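Local coordinates for protein butyrophilin subfamily 1 member A1 (Bos taurus, PDB 4HH8) that probably helps milk-fat droplets to associate with the apical membrane during secretion and probably restrains the proliferation of activated T cells, at residues Gly66-Glu70 against Gly71-Ala75; Cys150-Val153 against Gly154-Pro157; Ala102-Asp105 against Gly106-Cys110. The protein carries 1 engineered substitution. One frame throughout, in Å; residues are numbered along the deposited sequence.

Contact 1 of 3, residues Gly66-Glu70 against Gly71-Ala75; sequences GQEQE and GEEMA
The carboxylates of Glu68 and Glu73 meet with their planes 68° apart. Glu68 OE2 lies off the oxygen end of Glu73, 2.7 Å from Glu73 OE2 and 2.8 Å from Glu73 OE1. Above one face of the Glu73 group, over its CG, sits the carbonyl O of Gln69, 3.3 Å from that carbon. On the same side, beyond OE1, Glu70 CG approaches Glu73 OE1 to 4.1 Å. Glu68 gets there as an extended chain, its CG trans to the backbone N (chi1 166°), crossing the Glu73 side chain at about a right angle. The backbone brings the two acids together: Glu72 N bonds to Gln69 O at 3.2 Å and Glu73 N to Glu70 O at 3.1 Å, a short 3-10 turn that kinks the chain just past edge strand 67-68 of the V-set domain. Glu73 OE2 also accepts from Leu62 N on strand 61-64, while Glu72 turns to Arg64 in a salt bridge. Two acid groups this close, one of them on a buried residue, would be expected to raise each other's pKa; one of the pair may well be protonated.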
# COMPACT_ATOMS: atom_id res chain seq x y z
N GLY A 66 0.12 31.16 -0.11
CA GLY A 66 -1.15 30.64 -0.63
C GLY A 66 -1.16 30.18 -2.09
O GLY A 66 -2.23 30.01 -2.68
N GLN A 67 0.02 29.97 -2.67
CA GLN A 67 0.04 29.41 -4.02
C GLN A 67 0.92 28.16 -4.21
O GLN A 67 2.05 28.09 -3.72
CB GLN A 67 0.35 30.49 -5.07
CG GLN A 67 -0.44 31.81 -4.83
CD GLN A 67 -0.88 32.52 -6.11
OE1 GLN A 67 -0.11 32.66 -7.08
NE2 GLN A 67 -2.14 33.01 -6.10
N GLU A 68 0.39 27.18 -4.91
CA GLU A 68 1.19 26.03 -5.24
C GLU A 68 2.41 26.45 -6.08
O GLU A 68 2.25 27.15 -7.08
CB GLU A 68 0.35 25.04 -6.03
CG GLU A 68 1.19 23.98 -6.69
CD GLU A 68 0.42 22.74 -7.04
OE1 GLU A 68 -0.77 22.83 -7.42
OE2 GLU A 68 1.02 21.67 -6.92
N GLN A 69 3.61 26.02 -5.68
CA GLN A 69 4.82 26.23 -6.47
C GLN A 69 5.21 25.00 -7.31
O GLN A 69 6.04 24.19 -6.87
CB GLN A 69 5.99 26.61 -5.54
CG GLN A 69 5.72 27.80 -4.62
CD GLN A 69 5.40 29.07 -5.40
OE1 GLN A 69 6.12 29.45 -6.32
NE2 GLN A 69 4.29 29.70 -5.05
N GLU A 70 4.65 24.86 -8.51
CA GLU A 70 4.87 23.65 -9.33
C GLU A 70 6.32 23.37 -9.74
O GLU A 70 6.75 22.21 -9.84
CB GLU A 70 3.99 23.66 -10.58
CG GLU A 70 2.50 23.54 -10.30
CD GLU A 70 1.67 23.30 -11.58
OE1 GLU A 70 1.28 22.13 -11.82
OE2 GLU A 70 1.43 24.29 -12.33
N GLY A 71 7.08 24.44 -10.01
CA GLY A 71 8.46 24.28 -10.43
C GLY A 71 9.42 23.82 -9.35
O GLY A 71 10.60 23.55 -9.63
N GLU A 72 8.94 23.76 -8.11
CA GLU A 72 9.74 23.29 -7.00
C GLU A 72 9.28 21.89 -6.56
O GLU A 72 9.76 21.36 -5.55
CB GLU A 72 9.63 24.28 -5.84
CG GLU A 72 10.07 25.72 -6.15
CD GLU A 72 10.51 26.47 -4.92
OE1 GLU A 72 11.24 25.89 -4.05
OE2 GLU A 72 10.12 27.64 -4.80
N GLU A 73 8.34 21.31 -7.31
CA GLU A 73 7.80 19.97 -7.07
C GLU A 73 8.46 18.93 -7.99
O GLU A 73 8.67 19.20 -9.18
CB GLU A 73 6.30 19.97 -7.29
CG GLU A 73 5.57 20.92 -6.34
CD GLU A 73 4.05 20.94 -6.51
OE1 GLU A 73 3.56 20.60 -7.59
OE2 GLU A 73 3.35 21.29 -5.53
N MSE A 74 8.77 17.76 -7.45
CA MSE A 74 9.20 16.61 -8.27
C MSE A 74 8.29 16.45 -9.46
O MSE A 74 7.05 16.57 -9.33
CB MSE A 74 9.19 15.32 -7.47
CG MSE A 74 10.28 15.20 -6.44
SE MSE A 74 9.93 13.71 -5.17
CE MSE A 74 9.64 14.69 -3.58
N ALA A 75 8.90 16.17 -10.62
CA ALA A 75 8.15 16.02 -11.89
C ALA A 75 7.14 14.87 -11.88
O ALA A 75 6.09 14.96 -12.52
CB ALA A 75 9.10 15.90 -13.08

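Contact 2 of 3, residues Cys150-Val153 against Gly154-Pro157; sequences CTSV and GWYP
Ser152 and Trp155 make the hydrogen bond that joins the two segments: indole NE1 donates to Ser152 OG at 2.6 Å, with an N-H...O angle of 158°. The oxygen sits at the ring's edge, so the bond lies in the indole plane and is bent only moderately. What puts OG there is its placement trans to the backbone N (chi1 176°). The same OG bonds to the carbonyl O of Ser132, so a buried hydroxyl is gripped from two directions and the indole N-H is satisfied inside the domain.

Van der Waals contact follows the same line. Ser152 CB lies 3.5 Å from Trp155 NE1, and OG stands 3.5 Å from Trp155 CZ2. Val153 points away, though its CG1 still grazes Gly154 N at 3.3 Å.

In the backbone, Gly154 takes a positive phi of 93°, and together with Trp155 it faces Phe186 in a G1 beta bulge. The bulge opens the sequence Gly-Trp-Tyr-Pro, with a cis peptide before Pro157, which recalls immunoglobulin constant domains.

Strand 146-155 runs between strands 135-140 and 186-194 in one sheet of the sandwich. Trp155 reaches across to Ile206 and Asn208 on strand 201-208 of the other sheet, to which Cys150 is also tied by its disulfide to Cys204.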
# COMPACT_ATOMS: atom_id res chain seq x y z
N CYS A 150 -0.66 -22.86 -7.19
CA CYS A 150 -1.63 -21.79 -7.02
C CYS A 150 -1.01 -20.49 -7.48
O CYS A 150 0.13 -20.14 -7.12
CB CYS A 150 -2.10 -21.68 -5.56
SG CYS A 150 -3.28 -20.37 -5.20
N THR A 151 -1.78 -19.75 -8.23
CA THR A 151 -1.27 -18.63 -8.99
C THR A 151 -2.20 -17.43 -8.83
O THR A 151 -3.40 -17.59 -8.72
CB THR A 151 -1.13 -19.14 -10.43
OG1 THR A 151 0.24 -19.55 -10.66
CG2 THR A 151 -1.60 -18.16 -11.40
N SER A 152 -1.65 -16.22 -8.72
CA SER A 152 -2.46 -15.03 -8.69
C SER A 152 -1.54 -13.87 -9.02
O SER A 152 -0.33 -13.93 -8.78
CB SER A 152 -3.17 -14.84 -7.35
OG SER A 152 -3.90 -13.61 -7.28
N VAL A 153 -2.14 -12.81 -9.54
CA VAL A 153 -1.45 -11.72 -10.19
C VAL A 153 -1.88 -10.41 -9.54
O VAL A 153 -3.05 -10.26 -9.21
CB VAL A 153 -1.88 -11.78 -11.68
CG1 VAL A 153 -1.97 -10.42 -12.35
CG2 VAL A 153 -0.99 -12.77 -12.46
N GLY A 154 -0.95 -9.48 -9.31
CA GLY A 154 -1.32 -8.07 -8.98
C GLY A 154 -1.46 -7.65 -7.51
O GLY A 154 -2.26 -6.77 -7.16
N TRP A 155 -0.67 -8.23 -6.62
CA TRP A 155 -0.80 -7.92 -5.20
C TRP A 155 0.24 -6.94 -4.79
O TRP A 155 1.35 -6.99 -5.30
CB TRP A 155 -0.67 -9.18 -4.35
CG TRP A 155 -1.68 -10.17 -4.70
CD1 TRP A 155 -1.66 -11.01 -5.79
CD2 TRP A 155 -2.91 -10.41 -4.02
NE1 TRP A 155 -2.79 -11.77 -5.80
CE2 TRP A 155 -3.58 -11.44 -4.72
CE3 TRP A 155 -3.49 -9.91 -2.84
CZ2 TRP A 155 -4.83 -11.93 -4.32
CZ3 TRP A 155 -4.72 -10.42 -2.43
CH2 TRP A 155 -5.39 -11.39 -3.19
N TYR A 156 -0.10 -6.07 -3.86
CA TYR A 156 0.89 -5.23 -3.26
C TYR A 156 0.52 -5.02 -1.80
O TYR A 156 -0.64 -4.79 -1.50
CB TYR A 156 1.06 -3.90 -4.04
CG TYR A 156 2.33 -3.22 -3.60
CD1 TYR A 156 3.56 -3.51 -4.22
CD2 TYR A 156 2.32 -2.37 -2.50
CE1 TYR A 156 4.73 -2.91 -3.77
CE2 TYR A 156 3.50 -1.78 -2.04
CZ TYR A 156 4.68 -2.06 -2.68
OH TYR A 156 5.82 -1.47 -2.21
N PRO A 157 1.47 -5.18 -0.86
CA PRO A 157 2.85 -5.63 -1.05
C PRO A 157 2.86 -7.15 -1.25
O PRO A 157 1.87 -7.71 -1.75
CB PRO A 157 3.56 -5.17 0.26
CG PRO A 157 2.37 -5.31 1.37
CD PRO A 157 1.16 -4.84 0.56

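Contact 3 of 3, residues Ala102-Asp105 against Gly106-Cys110; sequences ASDD and GEYRC
Tyr108 reaches back along the chain to touch Asp104, and its side chain can be followed outward from the strand. CB leaves the backbone of strand 106-114, and CG is turned trans to the carbonyl carbon (chi1 -70°), which sends the ring back toward the preceding loop. Leu125, Arg53 and Val60 pack against this side chain. Farther out, CE2 comes within 3.3 Å of Asp104 O and CZ within 3.4 Å of the same oxygen, which lies at the ring edge, near the ring plane. At the tip, OH donates to Asp104 O at 2.6 Å. The hydroxyl lies in the carbonyl plane on a lone pair, with a C=O...O angle of 124°. Asp104 CB lies beside the tip, 3.7 Å from Tyr108 OH, and Tyr77 OH makes a weak hydrogen bond to the hydroxyl as well.

This is the tyrosine corner of Greek-key beta sandwiches, here in the Asp-x-Gly-x-Tyr-x-Cys signature of the V-set domain: a tyrosine at the start of strand F bonds to the backbone four residues earlier, and Cys110, two residues on, forms the disulfide with Cys36.

The carboxylate of Asp104 finds its partners outside the tyrosine bond: OD2 is in a salt bridge to Arg80, the familiar Arg-Asp pair of V domains, and also accepts from Lys101 N. The short 3-10 turn that presents its carbonyl is closed by Asp105 N to Ala102 O at 3.1 Å. Asp105 OD1 accepts from Val127 N, joining the turn to strand 117-128. Gly106 then enters the strand with a positive phi of 142°.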
# COMPACT_ATOMS: atom_id res chain seq x y z
N ALA A 102 2.38 1.82 -6.38
CA ALA A 102 3.32 1.13 -5.49
C ALA A 102 4.56 1.95 -5.10
O ALA A 102 4.98 1.93 -3.94
CB ALA A 102 3.74 -0.21 -6.10
N SER A 103 5.14 2.67 -6.05
CA SER A 103 6.29 3.55 -5.77
C SER A 103 6.00 4.72 -4.81
O SER A 103 6.94 5.29 -4.23
CB SER A 103 6.83 4.12 -7.08
OG SER A 103 5.75 4.70 -7.80
N ASP A 104 4.72 5.07 -4.63
CA ASP A 104 4.32 6.10 -3.66
C ASP A 104 4.38 5.65 -2.20
O ASP A 104 4.33 6.48 -1.28
CB ASP A 104 2.91 6.58 -3.97
CG ASP A 104 2.81 7.29 -5.29
OD1 ASP A 104 3.79 8.00 -5.63
OD2 ASP A 104 1.77 7.16 -5.96
N ASP A 105 4.48 4.33 -1.99
CA ASP A 105 4.61 3.76 -0.63
C ASP A 105 5.86 4.28 0.07
O ASP A 105 6.93 4.34 -0.54
CB ASP A 105 4.73 2.25 -0.74
CG ASP A 105 4.54 1.55 0.59
OD1 ASP A 105 3.44 1.02 0.83
OD2 ASP A 105 5.48 1.53 1.39
N GLY A 106 5.72 4.65 1.34
CA GLY A 106 6.87 5.07 2.14
C GLY A 106 6.59 6.22 3.08
O GLY A 106 5.44 6.58 3.34
N GLU A 107 7.66 6.82 3.56
CA GLU A 107 7.63 7.87 4.58
C GLU A 107 7.59 9.22 3.90
O GLU A 107 8.35 9.49 2.96
CB GLU A 107 8.91 7.77 5.43
CG GLU A 107 8.96 8.77 6.60
CD GLU A 107 10.35 8.82 7.28
OE1 GLU A 107 10.53 8.07 8.27
OE2 GLU A 107 11.24 9.60 6.80
N TYR A 108 6.72 10.09 4.38
CA TYR A 108 6.67 11.46 3.90
C TYR A 108 6.90 12.35 5.08
O TYR A 108 6.62 11.95 6.22
CB TYR A 108 5.30 11.78 3.30
CG TYR A 108 5.04 11.07 2.01
CD1 TYR A 108 5.09 11.77 0.78
CD2 TYR A 108 4.77 9.70 1.98
CE1 TYR A 108 4.84 11.12 -0.43
CE2 TYR A 108 4.55 9.02 0.76
CZ TYR A 108 4.57 9.74 -0.43
OH TYR A 108 4.34 9.10 -1.63
N ARG A 109 7.41 13.55 4.84
CA ARG A 109 7.52 14.53 5.88
C ARG A 109 6.71 15.78 5.54
O ARG A 109 6.74 16.25 4.40
CB ARG A 109 9.00 14.87 6.14
CG ARG A 109 9.81 13.68 6.68
CD ARG A 109 11.07 14.19 7.38
NE ARG A 109 11.94 13.15 7.94
CZ ARG A 109 11.95 12.76 9.22
NH1 ARG A 109 11.13 13.32 10.11
NH2 ARG A 109 12.80 11.81 9.62
N CYS A 110 5.98 16.30 6.51
CA CYS A 110 5.22 17.54 6.31
C CYS A 110 5.83 18.67 7.10
O CYS A 110 5.92 18.60 8.33
CB CYS A 110 3.77 17.38 6.72
SG CYS A 110 3.58 16.81 8.45

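Overall arrangement
From the N terminus, contact 1 comes first: it closes the turn after strand 67-68, at the edge of the V-set domain. Contact 3 follows, closing the loop between strands 92-97 and 106-114 and so leading from one sheet of that domain into the other; contacts 1 and 3 both reach the sheet holding strands 67-68 and 106-114, with nearest atoms about 7 Å apart. Contact 2 lies in the second, C-terminal immunoglobulin domain, toward the end of strand 146-155. The three run in series, none nested or crossed. Contacts 2 and 3 meet between the domains, where Tyr156 CE1 packs 3.7 Å from Ala102 CB.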